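Local coordinates for proto-oncogene tyrosine-protein kinase receptor Ret (Danio rerio, PDB 7AMK), which probably acts as a receptor tyrosine kinase whose extracellular cadherin-like domains take part in assembly with the ligand GDNF and its co-receptor GFR alpha 1, at residues 257-262 / 351-356; 277-282 / 337-342. The protein carries 4 engineered substitutions. One frame throughout, in Å; residues are numbered along the deposited sequence.

Interaction 1 (257-262 / 351-356); sequences GTLFVY and VLLHFN. With NAG (2-acetamido-2-deoxy-beta-D-glucopyranose), chain F.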
ATOM      1  N   GLY A 257      -0.387  -2.705  10.843  1.00 42.01           N
ATOM      2  CA  GLY A 257      -1.557  -2.690  11.694  1.00 42.21           C
ATOM      3  C   GLY A 257      -2.146  -1.305  11.718  1.00 41.05           C
ATOM      4  O   GLY A 257      -1.453  -0.311  11.476  1.00 40.09           O
ATOM      5  N   THR A 258      -3.442  -1.246  11.998  1.00 32.84           N
ATOM      6  CA  THR A 258      -4.119   0.039  12.026  1.00 39.41           C
ATOM      7  C   THR A 258      -5.143   0.046  13.144  1.00 38.45           C
ATOM      8  O   THR A 258      -6.007  -0.835  13.200  1.00 36.53           O
ATOM      9  CB  THR A 258      -4.793   0.340  10.685  1.00 42.89           C
ATOM     10  OG1 THR A 258      -3.809   0.254   9.639  1.00 49.00           O
ATOM     11  CG2 THR A 258      -5.408   1.738  10.702  1.00 35.23           C
ATOM     12  N   LEU A 259      -5.038   1.034  14.030  1.00 32.58           N
ATOM     13  CA  LEU A 259      -6.025   1.267  15.075  1.00 36.00           C
ATOM     14  C   LEU A 259      -6.662   2.641  14.882  1.00 28.04           C
ATOM     15  O   LEU A 259      -5.975   3.631  14.595  1.00 24.98           O
ATOM     16  CB  LEU A 259      -5.398   1.150  16.471  1.00 28.98           C
ATOM     17  CG  LEU A 259      -5.087  -0.255  16.996  1.00 39.90           C
ATOM     18  CD1 LEU A 259      -4.365  -0.199  18.337  1.00 33.11           C
ATOM     19  CD2 LEU A 259      -6.356  -1.089  17.121  1.00 39.15           C
ATOM     20  N   PHE A 260      -7.980   2.684  15.039  1.00 25.44           N
ATOM     21  CA  PHE A 260      -8.781   3.882  14.838  1.00 29.05           C
ATOM     22  C   PHE A 260      -9.217   4.429  16.185  1.00 29.44           C
ATOM     23  O   PHE A 260      -9.695   3.675  17.038  1.00 26.46           O
ATOM     24  CB  PHE A 260     -10.013   3.583  13.976  1.00 32.37           C
ATOM     25  CG  PHE A 260      -9.679   3.241  12.552  1.00 33.62           C
ATOM     26  CD1 PHE A 260      -9.445   4.243  11.628  1.00 34.57           C
ATOM     27  CD2 PHE A 260      -9.565   1.927  12.155  1.00 27.75           C
ATOM     28  CE1 PHE A 260      -9.122   3.933  10.314  1.00 43.75           C
ATOM     29  CE2 PHE A 260      -9.240   1.607  10.851  1.00 37.97           C
ATOM     30  CZ  PHE A 260      -9.020   2.614   9.926  1.00 34.94           C
ATOM     31  N   VAL A 261      -9.052   5.737  16.369  1.00 21.88           N
ATOM     32  CA  VAL A 261      -9.500   6.436  17.565  1.00 21.66           C
ATOM     33  C   VAL A 261     -10.428   7.547  17.112  1.00 20.83           C
ATOM     34  O   VAL A 261     -10.150   8.220  16.115  1.00 26.69           O
ATOM     35  CB  VAL A 261      -8.307   6.982  18.385  1.00 21.18           C
ATOM     36  CG1 VAL A 261      -8.764   8.044  19.383  1.00 19.62           C
ATOM     37  CG2 VAL A 261      -7.573   5.816  19.066  1.00 20.60           C
ATOM     38  N   TYR A 262     -11.529   7.726  17.822  1.00 19.58           N
ATOM     39  CA  TYR A 262     -12.557   8.674  17.436  1.00 19.25           C
ATOM     40  C   TYR A 262     -12.700   9.765  18.484  1.00 19.90           C
ATOM     41  O   TYR A 262     -12.511   9.532  19.682  1.00 19.95           O
ATOM     42  CB  TYR A 262     -13.911   7.981  17.225  1.00 21.41           C
ATOM     43  CG  TYR A 262     -13.821   6.826  16.252  1.00 27.85           C
ATOM     44  CD1 TYR A 262     -13.456   5.548  16.682  1.00 30.72           C
ATOM     45  CD2 TYR A 262     -14.074   7.012  14.896  1.00 23.56           C
ATOM     46  CE1 TYR A 262     -13.363   4.488  15.779  1.00 34.18           C
ATOM     47  CE2 TYR A 262     -13.980   5.977  14.002  1.00 26.88           C
ATOM     48  CZ  TYR A 262     -13.628   4.715  14.432  1.00 31.82           C
ATOM     49  OH  TYR A 262     -13.546   3.692  13.501  1.00 35.29           O
ATOM     50  N   VAL A 351      -6.392   7.518  25.861  1.00 28.17           N
ATOM     51  CA  VAL A 351      -6.647   6.120  25.522  1.00 26.80           C
ATOM     52  C   VAL A 351      -5.312   5.407  25.340  1.00 33.36           C
ATOM     53  O   VAL A 351      -4.390   5.924  24.692  1.00 27.07           O
ATOM     54  CB  VAL A 351      -7.501   5.954  24.242  1.00 27.24           C
ATOM     55  CG1 VAL A 351      -8.824   6.652  24.376  1.00 28.25           C
ATOM     56  CG2 VAL A 351      -6.761   6.502  23.028  1.00 35.10           C
ATOM     57  N   LEU A 352      -5.218   4.212  25.908  1.00 28.82           N
ATOM     58  CA  LEU A 352      -4.046   3.364  25.784  1.00 39.53           C
ATOM     59  C   LEU A 352      -4.271   2.373  24.641  1.00 33.69           C
ATOM     60  O   LEU A 352      -5.235   1.605  24.664  1.00 38.00           O
ATOM     61  CB  LEU A 352      -3.786   2.643  27.109  1.00 34.97           C
ATOM     62  CG  LEU A 352      -2.506   1.815  27.208  1.00 37.04           C
ATOM     63  CD1 LEU A 352      -1.294   2.656  26.882  1.00 34.87           C
ATOM     64  CD2 LEU A 352      -2.371   1.211  28.599  1.00 40.89           C
ATOM     65  N   LEU A 353      -3.397   2.400  23.640  1.00 32.36           N
ATOM     66  CA  LEU A 353      -3.474   1.467  22.524  1.00 34.32           C
ATOM     67  C   LEU A 353      -2.391   0.404  22.650  1.00 36.95           C
ATOM     68  O   LEU A 353      -1.315   0.660  23.196  1.00 41.40           O
ATOM     69  CB  LEU A 353      -3.325   2.180  21.186  1.00 32.48           C
ATOM     70  CG  LEU A 353      -4.389   3.221  20.857  1.00 32.87           C
ATOM     71  CD1 LEU A 353      -4.050   3.898  19.532  1.00 22.32           C
ATOM     72  CD2 LEU A 353      -5.741   2.539  20.826  1.00 28.31           C
ATOM     73  N   HIS A 354      -2.679  -0.785  22.115  1.00 30.68           N
ATOM     74  CA  HIS A 354      -1.810  -1.948  22.244  1.00 41.49           C
ATOM     75  C   HIS A 354      -1.578  -2.573  20.882  1.00 42.69           C
ATOM     76  O   HIS A 354      -2.534  -2.894  20.166  1.00 39.50           O
ATOM     77  CB  HIS A 354      -2.408  -3.006  23.184  1.00 42.58           C
ATOM     78  CG  HIS A 354      -2.722  -2.492  24.549  1.00 39.47           C
ATOM     79  ND1 HIS A 354      -4.007  -2.208  24.959  1.00 46.47           N
ATOM     80  CD2 HIS A 354      -1.919  -2.199  25.597  1.00 41.98           C
ATOM     81  CE1 HIS A 354      -3.983  -1.771  26.206  1.00 42.98           C
ATOM     82  NE2 HIS A 354      -2.729  -1.752  26.615  1.00 48.59           N
ATOM     83  N   PHE A 355      -0.309  -2.768  20.542  1.00 44.86           N
ATOM     84  CA  PHE A 355       0.077  -3.535  19.369  1.00 38.44           C
ATOM     85  C   PHE A 355       0.730  -4.815  19.875  1.00 42.30           C
ATOM     86  O   PHE A 355       1.765  -4.766  20.550  1.00 36.72           O
ATOM     87  CB  PHE A 355       0.999  -2.728  18.455  1.00 40.53           C
ATOM     88  CG  PHE A 355       0.295  -1.593  17.733  1.00 41.69           C
ATOM     89  CD1 PHE A 355      -0.404  -1.830  16.560  1.00 38.07           C
ATOM     90  CD2 PHE A 355       0.334  -0.291  18.232  1.00 43.97           C
ATOM     91  CE1 PHE A 355      -1.058  -0.791  15.891  1.00 46.35           C
ATOM     92  CE2 PHE A 355      -0.312   0.748  17.570  1.00 44.53           C
ATOM     93  CZ  PHE A 355      -1.015   0.493  16.394  1.00 37.49           C
ATOM     94  N   ASN A 356       0.085  -5.947  19.586  1.00 44.06           N
ATOM     95  CA  ASN A 356       0.542  -7.276  19.989  1.00 45.00           C
ATOM     96  C   ASN A 356       1.361  -7.839  18.832  1.00 44.24           C
ATOM     97  O   ASN A 356       0.805  -8.380  17.876  1.00 46.25           O
ATOM     98  CB  ASN A 356      -0.653  -8.163  20.326  1.00 48.05           C
ATOM     99  CG  ASN A 356      -0.245  -9.536  20.757  1.00 44.76           C
ATOM    100  OD1 ASN A 356       0.870  -9.728  21.216  1.00 58.57           O
ATOM    101  ND2 ASN A 356      -1.142 -10.503  20.623  1.00 55.90           N
TER
HETATM  102  C1  NAG F   1      -0.856 -11.866  21.013  1.00 65.75           C
HETATM  103  C2  NAG F   1      -1.866 -12.361  22.062  1.00 72.27           C
HETATM  104  C3  NAG F   1      -1.649 -13.841  22.379  1.00 83.29           C
HETATM  105  C4  NAG F   1      -1.572 -14.674  21.107  1.00 83.62           C
HETATM  106  C5  NAG F   1      -0.520 -14.095  20.175  1.00 73.58           C
HETATM  107  C6  NAG F   1      -0.417 -14.837  18.863  1.00 69.44           C
HETATM  108  C7  NAG F   1      -2.676 -10.642  23.614  1.00 78.12           C
HETATM  109  C8  NAG F   1      -2.430  -9.929  24.911  1.00 76.80           C
HETATM  110  N2  NAG F   1      -1.777 -11.573  23.280  1.00 73.17           N
HETATM  111  O3  NAG F   1      -2.726 -14.299  23.189  1.00 87.06           O
HETATM  112  O4  NAG F   1      -1.225 -16.015  21.432  1.00 86.86           O
HETATM  113  O5  NAG F   1      -0.873 -12.739  19.870  1.00 71.75           O
HETATM  114  O6  NAG F   1      -1.443 -14.431  17.968  1.00 71.91           O
HETATM  115  O7  NAG F   1      -3.641 -10.382  22.899  1.00 69.82           O

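Interaction 2 (277-282 / 337-342); sequences NKLVGT and YLVNDT. With CA (calcium ion), chain N; NAG (2-acetamido-2-deoxy-beta-D-glucopyranose), chain E.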
ATOM      1  N   ASN A 277      -7.661  20.225  20.819  1.00 20.83           N
ATOM      2  CA  ASN A 277      -8.099  18.895  20.422  1.00 19.79           C
ATOM      3  C   ASN A 277      -6.994  18.091  19.777  1.00 19.77           C
ATOM      4  O   ASN A 277      -7.263  17.067  19.162  1.00 19.18           O
ATOM      5  CB  ASN A 277      -9.292  18.936  19.470  1.00 18.79           C
ATOM      6  CG  ASN A 277     -10.173  17.745  19.643  1.00 18.23           C
ATOM      7  OD1 ASN A 277     -10.425  17.333  20.760  1.00 18.67           O
ATOM      8  ND2 ASN A 277     -10.625  17.158  18.545  1.00 18.70           N
ATOM      9  N   LYS A 278      -5.760  18.544  19.889  1.00 21.91           N
ATOM     10  CA  LYS A 278      -4.635  17.773  19.399  1.00 24.51           C
ATOM     11  C   LYS A 278      -4.433  16.549  20.283  1.00 25.19           C
ATOM     12  O   LYS A 278      -4.380  16.658  21.514  1.00 22.08           O
ATOM     13  CB  LYS A 278      -3.386  18.650  19.386  1.00 23.23           C
ATOM     14  CG  LYS A 278      -2.144  17.986  18.832  1.00 34.42           C
ATOM     15  CD  LYS A 278      -0.968  18.961  18.946  1.00 37.13           C
ATOM     16  CE  LYS A 278       0.362  18.299  18.634  1.00 37.85           C
ATOM     17  NZ  LYS A 278       1.506  19.242  18.877  1.00 54.99           N
ATOM     18  N   LEU A 279      -4.310  15.380  19.656  1.00 22.77           N
ATOM     19  CA  LEU A 279      -3.896  14.166  20.357  1.00 29.94           C
ATOM     20  C   LEU A 279      -2.401  13.939  20.133  1.00 24.33           C
ATOM     21  O   LEU A 279      -1.953  13.846  18.990  1.00 25.25           O
ATOM     22  CB  LEU A 279      -4.679  12.938  19.878  1.00 28.65           C
ATOM     23  CG  LEU A 279      -6.206  12.985  19.888  1.00 28.81           C
ATOM     24  CD1 LEU A 279      -6.785  11.630  19.407  1.00 20.07           C
ATOM     25  CD2 LEU A 279      -6.658  13.333  21.280  1.00 22.93           C
ATOM     26  N   VAL A 280      -1.646  13.823  21.220  1.00 27.91           N
ATOM     27  CA  VAL A 280      -0.223  13.498  21.186  1.00 32.95           C
ATOM     28  C   VAL A 280      -0.052  12.080  21.715  1.00 30.37           C
ATOM     29  O   VAL A 280      -0.633  11.727  22.748  1.00 33.18           O
ATOM     30  CB  VAL A 280       0.614  14.490  22.015  1.00 32.92           C
ATOM     31  CG1 VAL A 280       0.281  15.925  21.648  1.00 30.01           C
ATOM     32  CG2 VAL A 280       0.407  14.248  23.502  1.00 34.40           C
ATOM     33  N   GLY A 281       0.741  11.274  21.004  1.00 36.96           N
ATOM     34  CA  GLY A 281       1.011   9.898  21.393  1.00 33.40           C
ATOM     35  C   GLY A 281       2.397   9.711  21.985  1.00 37.60           C
ATOM     36  O   GLY A 281       3.283  10.547  21.781  1.00 39.49           O
ATOM     37  N   THR A 282       2.598   8.630  22.736  1.00 38.76           N
ATOM     38  CA  THR A 282       3.910   8.337  23.303  1.00 39.59           C
ATOM     39  C   THR A 282       4.100   6.828  23.360  1.00 38.89           C
ATOM     40  O   THR A 282       3.282   6.126  23.958  1.00 38.79           O
ATOM     41  CB  THR A 282       4.056   8.948  24.697  1.00 45.86           C
ATOM     42  OG1 THR A 282       2.987   8.482  25.527  1.00 46.87           O
ATOM     43  CG2 THR A 282       4.006  10.462  24.621  1.00 32.30           C
ATOM     44  N   TYR A 337       0.845   2.216  23.500  1.00 32.95           N
ATOM     45  CA  TYR A 337       0.909   3.550  22.904  1.00 36.13           C
ATOM     46  C   TYR A 337      -0.173   4.416  23.544  1.00 33.80           C
ATOM     47  O   TYR A 337      -1.363   4.208  23.296  1.00 32.25           O
ATOM     48  CB  TYR A 337       0.748   3.486  21.383  1.00 28.78           C
ATOM     49  CG  TYR A 337       1.112   4.778  20.691  1.00 33.42           C
ATOM     50  CD1 TYR A 337       2.439   5.117  20.480  1.00 37.37           C
ATOM     51  CD2 TYR A 337       0.128   5.665  20.253  1.00 27.94           C
ATOM     52  CE1 TYR A 337       2.782   6.295  19.857  1.00 38.89           C
ATOM     53  CE2 TYR A 337       0.458   6.839  19.633  1.00 29.40           C
ATOM     54  CZ  TYR A 337       1.793   7.155  19.439  1.00 38.19           C
ATOM     55  OH  TYR A 337       2.159   8.325  18.807  1.00 43.33           O
ATOM     56  N   LEU A 338       0.243   5.376  24.372  1.00 38.96           N
ATOM     57  CA  LEU A 338      -0.678   6.259  25.082  1.00 37.33           C
ATOM     58  C   LEU A 338      -1.064   7.433  24.191  1.00 35.60           C
ATOM     59  O   LEU A 338      -0.197   8.214  23.776  1.00 37.08           O
ATOM     60  CB  LEU A 338      -0.048   6.777  26.371  1.00 38.43           C
ATOM     61  CG  LEU A 338      -0.964   7.710  27.146  1.00 36.60           C
ATOM     62  CD1 LEU A 338      -2.076   6.912  27.798  1.00 36.51           C
ATOM     63  CD2 LEU A 338      -0.166   8.457  28.169  1.00 41.21           C
ATOM     64  N   VAL A 339      -2.359   7.552  23.904  1.00 31.99           N
ATOM     65  CA  VAL A 339      -2.911   8.652  23.123  1.00 26.91           C
ATOM     66  C   VAL A 339      -3.566   9.640  24.083  1.00 30.70           C
ATOM     67  O   VAL A 339      -4.518   9.300  24.792  1.00 26.34           O
ATOM     68  CB  VAL A 339      -3.923   8.153  22.082  1.00 28.99           C
ATOM     69  CG1 VAL A 339      -4.666   9.333  21.496  1.00 26.51           C
ATOM     70  CG2 VAL A 339      -3.223   7.362  20.966  1.00 23.85           C
ATOM     71  N   ASN A 340      -3.081  10.875  24.098  1.00 29.48           N
ATOM     72  CA  ASN A 340      -3.494  11.860  25.095  1.00 32.54           C
ATOM     73  C   ASN A 340      -4.125  13.064  24.393  1.00 28.65           C
ATOM     74  O   ASN A 340      -3.457  13.746  23.615  1.00 24.00           O
ATOM     75  CB  ASN A 340      -2.280  12.261  25.929  1.00 27.69           C
ATOM     76  CG  ASN A 340      -2.600  13.202  27.065  1.00 33.41           C
ATOM     77  OD1 ASN A 340      -3.662  13.811  27.125  1.00 31.08           O
ATOM     78  ND2 ASN A 340      -1.645  13.324  27.989  1.00 40.47           N
ATOM     79  N   ASP A 341      -5.418  13.296  24.644  1.00 23.91           N
ATOM     80  CA  ASP A 341      -6.109  14.522  24.240  1.00 23.10           C
ATOM     81  C   ASP A 341      -5.688  15.637  25.189  1.00 24.64           C
ATOM     82  O   ASP A 341      -6.229  15.772  26.287  1.00 25.81           O
ATOM     83  CB  ASP A 341      -7.620  14.320  24.272  1.00 22.43           C
ATOM     84  CG  ASP A 341      -8.403  15.546  23.745  1.00 25.18           C
ATOM     85  OD1 ASP A 341      -7.822  16.660  23.591  1.00 21.80           O
ATOM     86  OD2 ASP A 341      -9.618  15.361  23.480  1.00 20.92           O
ATOM     87  N   THR A 342      -4.749  16.472  24.744  1.00 24.92           N
ATOM     88  CA  THR A 342      -4.022  17.342  25.669  1.00 33.90           C
ATOM     89  C   THR A 342      -4.921  18.399  26.298  1.00 27.47           C
ATOM     90  O   THR A 342      -4.808  18.680  27.493  1.00 33.77           O
ATOM     91  CB  THR A 342      -2.861  18.007  24.935  1.00 27.37           C
ATOM     92  OG1 THR A 342      -3.375  18.662  23.761  1.00 40.27           O
ATOM     93  CG2 THR A 342      -1.817  16.949  24.532  1.00 33.45           C
TER
HETATM   94 CA    CA N 603     -11.649  15.971  22.105  1.00 13.21          CA
HETATM   95  C1  NAG E   1      -1.730  14.195  29.122  1.00 34.16           C
HETATM   96  C2  NAG E   1      -0.864  13.746  30.304  1.00 36.79           C
HETATM   97  C3  NAG E   1      -0.946  14.771  31.436  1.00 46.62           C
HETATM   98  C4  NAG E   1      -0.685  16.190  30.944  1.00 46.72           C
HETATM   99  C5  NAG E   1      -1.529  16.502  29.710  1.00 47.28           C
HETATM  100  C6  NAG E   1      -1.210  17.835  29.061  1.00 53.01           C
HETATM  101  C7  NAG E   1      -0.539  11.340  30.760  1.00 49.89           C
HETATM  102  C8  NAG E   1       0.858  11.507  30.231  1.00 48.75           C
HETATM  103  N2  NAG E   1      -1.300  12.442  30.781  1.00 38.73           N
HETATM  104  O3  NAG E   1      -0.028  14.425  32.468  1.00 54.45           O
HETATM  105  O4  NAG E   1      -1.113  17.085  31.962  1.00 63.27           O
HETATM  106  O5  NAG E   1      -1.334  15.499  28.706  1.00 46.90           O
HETATM  107  O6  NAG E   1       0.048  18.369  29.453  1.00 59.22           O
HETATM  108  O7  NAG E   1      -0.958  10.255  31.156  1.00 56.31           O

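Interaction 1 (257-262 / 351-356)
The ring of F355 takes the methyl CD1 of L259 over one face, while at its edge, near the ring plane, it meets the backbone carbon of G257. The first is a CH-pi contact: L259 CD1 lies 4.2 Å from the centroid of the F355 ring, 21° off the normal, displaced toward the CZ rim. The second is looser, 4.3 Å from G257 C to F355 CE1, and lies where the backbone of the glycine passes the ring. L259 reaches this position with CG anti to its carbonyl carbon (chi1 -75°) and a fully extended end. From there CD1 serves three neighbours at once, for it also stands 3.9 Å from L353 CB, the two leucines pointing tip to tip, and 3.7 Å from the carbonyl oxygen of H354. Farther along, V261 uses a single branch: its CG2 meets V351 CG2 end-on at 4.1 Å and L353 CD1, approached at a slant, at 4.0 Å.

No hydrogen bond joins the two segments; they belong to different sheets, and alternate side chains fill the space between them. Two polar side chains find partners outside the pair: H354 ND1 is hydrogen-bonded to D240 OD1, and N356 ND2, which carries the sugar, to D243 OD1.

The example is thus a slice through the beta sandwich of the third cadherin-like domain. Segments 257-262 and 351-356 run almost antiparallel, 165° between their directions, with axes 9.0 Å apart at closest approach. Strand 255-263 pairs with strand 312-321, from which Y317 packs against both V261 and L353; strand 350-359, in the facing sheet, lies between strands 241-246 and 331-341, and E242 of the former touches both L259 and F355.

Interaction 2 (277-282 / 337-342)
Y337 lays its ring across G281 and T282, at one end of an antiparallel strand pair of a cadherin-like beta sandwich; the other end holds a calcium site. With CG anti to the backbone N (chi1 -167°), the tyrosine leans over the neighbouring strand: T282 N sits above one ring face, and the hydroxyl OH comes to 3.2 Å from G281 CA, which the glycine's missing side chain permits. An alanine here would lack the ring over T282 N and its packing on G281 CA, which is likely to open a gap beside this strand.

On the face shared with V339, L279 meets two partners at a slant. Its CD1 packs 3.8 Å from V339 CG1, and its CD2 presses tightly on the CA and CB of D341. The opposite face carries V280, whose side chain crosses that of T342 at about a right angle, CG2 to CG2 at 3.6 Å, and T282, which lies alongside L338 pointing the same way, its OG1 3.6 Å from L338 CB. N340 also emerges here, bearing a sugar on ND2.

At the metal end, N277 OD1 binds calcium at 2.3 Å and D341 OD2 at 2.5 Å, with the amide and carboxylate planes 68° apart; D230, N232, D263 and D265 complete the site, and T267 OG1 is hydrogen-bonded to N277 ND2. Backbone bonds link V280 with N340 and T282 with L338 in both directions. Beyond them K278 O accepts two donors: T342 N, nearly straight at 172°, and T342 OG1 at 3.2 Å.

In the fold
Interactions 1 and 2 illustrate two ways a beta sandwich is held together: side chains between sheets in the first, mainly backbone bonds within a sheet in the second. Their centres lie 12 Å apart, and strands 331-341 and 350-359 join them edge to edge, with probable hydrogen bonds of 2.7 Å from Y337 N to L353 O and from V339 N to V351 O. V339 CG2 also packs 3.8 Å from L353 CD1. Along the chain interaction 2 is nested inside the loop closed by interaction 1. Only interaction 2 binds the calcium, through N277 and D341; the nearest side-chain atom of V261 is about 9 Å from it, and D263, just past 257-262, is a further ligand.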